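Local coordinates for Melibiose/raffinose/stachyose-binding protein MelE (Bacillus subtilis subsp. subtilis str. 168, PDB 4R6H), which binds melibiose, raffinose and stachyose and delivers them to an ABC transporter as its extracellular solute-binding component, at residues 154-158 with 172-177. Numbering follows the deposited sequence.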
# COMPACT_ATOMS: atom_id res chain seq x y z
N ARG A 154 4.75 22.61 -17.85
CA ARG A 154 4.19 23.93 -18.22
C ARG A 154 4.62 25.02 -17.26
O ARG A 154 4.91 26.17 -17.66
CB ARG A 154 2.68 23.85 -18.26
CG ARG A 154 1.96 25.07 -18.76
CD ARG A 154 0.44 24.86 -18.77
NE ARG A 154 0.04 24.01 -19.87
CZ ARG A 154 -0.24 24.42 -21.12
NH1 ARG A 154 -0.23 25.70 -21.43
NH2 ARG A 154 -0.54 23.53 -22.07
N TYR A 155 4.69 24.68 -15.98
CA TYR A 155 4.99 25.68 -14.95
C TYR A 155 6.40 25.66 -14.40
O TYR A 155 6.71 26.38 -13.45
CB TYR A 155 3.95 25.56 -13.82
CG TYR A 155 2.55 25.78 -14.26
CD1 TYR A 155 2.22 26.83 -15.13
CD2 TYR A 155 1.50 24.96 -13.82
CE1 TYR A 155 0.92 27.04 -15.56
CE2 TYR A 155 0.20 25.18 -14.25
CZ TYR A 155 -0.08 26.21 -15.12
OH TYR A 155 -1.39 26.38 -15.50
N GLY A 156 7.27 24.85 -15.00
CA GLY A 156 8.68 24.83 -14.68
C GLY A 156 8.99 24.18 -13.36
O GLY A 156 10.03 24.47 -12.73
N ILE A 157 8.14 23.23 -12.96
CA ILE A 157 8.25 22.61 -11.64
C ILE A 157 8.97 21.25 -11.73
O ILE A 157 8.52 20.32 -12.39
CB ILE A 157 6.85 22.41 -11.03
CG1 ILE A 157 6.13 23.76 -10.85
CG2 ILE A 157 6.95 21.66 -9.69
CD1 ILE A 157 4.66 23.63 -10.50
N ALA A 158 10.08 21.15 -11.01
CA ALA A 158 10.76 19.88 -10.83
C ALA A 158 10.00 19.02 -9.81
O ALA A 158 9.35 19.55 -8.93
CB ALA A 158 12.18 20.08 -10.34
N THR A 172 2.55 27.32 -6.57
CA THR A 172 2.87 27.73 -7.96
C THR A 172 1.76 27.39 -8.93
O THR A 172 1.36 28.17 -9.80
CB THR A 172 4.17 27.07 -8.43
OG1 THR A 172 5.25 27.55 -7.62
CG2 THR A 172 4.43 27.37 -9.92
N ILE A 173 1.25 26.17 -8.82
CA ILE A 173 0.17 25.74 -9.69
C ILE A 173 -1.07 26.61 -9.50
O ILE A 173 -1.73 27.00 -10.48
CB ILE A 173 -0.12 24.23 -9.43
CG1 ILE A 173 1.05 23.38 -9.92
CG2 ILE A 173 -1.39 23.76 -10.08
CD1 ILE A 173 1.23 22.07 -9.16
N LYS A 174 -1.42 26.93 -8.25
CA LYS A 174 -2.56 27.74 -7.99
C LYS A 174 -2.36 29.12 -8.64
O LYS A 174 -3.28 29.60 -9.30
CB LYS A 174 -2.85 27.85 -6.49
CG LYS A 174 -4.02 28.79 -6.23
CD LYS A 174 -4.37 28.93 -4.76
CE LYS A 174 -3.62 30.06 -4.07
NZ LYS A 174 -4.18 30.42 -2.71
N GLU A 175 -1.19 29.71 -8.42
CA GLU A 175 -0.86 31.09 -8.93
C GLU A 175 -0.91 31.10 -10.47
O GLU A 175 -1.66 31.86 -11.11
CB GLU A 175 0.53 31.50 -8.39
CG GLU A 175 0.54 32.03 -6.95
CD GLU A 175 1.82 31.82 -6.09
OE1 GLU A 175 2.93 31.46 -6.57
OE2 GLU A 175 1.70 32.03 -4.85
N LYS A 176 -0.18 30.18 -11.07
CA LYS A 176 0.01 30.21 -12.53
C LYS A 176 -1.20 29.70 -13.30
O LYS A 176 -1.43 30.14 -14.43
CB LYS A 176 1.30 29.48 -12.93
CG LYS A 176 2.58 30.01 -12.31
CD LYS A 176 3.35 30.99 -13.17
CE LYS A 176 4.80 31.10 -12.71
NZ LYS A 176 5.52 29.79 -12.75
N SER A 177 -2.00 28.80 -12.73
CA SER A 177 -3.16 28.28 -13.41
C SER A 177 -4.38 29.17 -13.20
O SER A 177 -5.42 28.93 -13.79
CB SER A 177 -3.49 26.85 -12.98
OG SER A 177 -4.18 26.83 -11.75
O HOH W 1 -1.63 28.45 -17.22
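Tyr155 drops its ring as a knob into a hole on helix 163-177 formed by Thr172, Ile173, Lys176 and Ser177, a worked example of one aromatic side chain joining two successive helices. Tyr155 belongs to the last turn of helix 149-155, and Gly156, at positive phi, forms a Schellman motif with that turn; Ile157 follows in the loop. The tight part is mostly apolar. Lys176 CB makes a CH-pi contact over one ring face, 3.9 Å from the centroid and 27° off the normal, while Arg154 CG lies against the opposite face near the rim. Tyr155 OH reaches Ser177 CB at 3.3 Å. Beside the ring, Ile157 CD1 and Thr172 CG2 meet tip to tip, and Ile157 crosses Ile173 at about a right angle, its CD1 3.7 Å from Ile173 CG1; Ile173 continues inward to Ala266 and Phe267 of strand 265-269. With CG1 anti to the carbonyl carbon (chi1 -61°), Ile157 sends that branch to the helix. The solvent side is looser: the Lys176 chain, bent at chi2 and chi4, runs past the ring in the opposite direction, and its NZ stays 3.7 Å from Tyr155 O. An alanine in place of Tyr155 is likely to empty the hole and strip Lys176 CB of its aromatic cover. At the far end of the ring, a water lying in its plane sits 2.7 Å from Tyr155 OH and donates a longer bond, 3.3 Å, to Lys176 O.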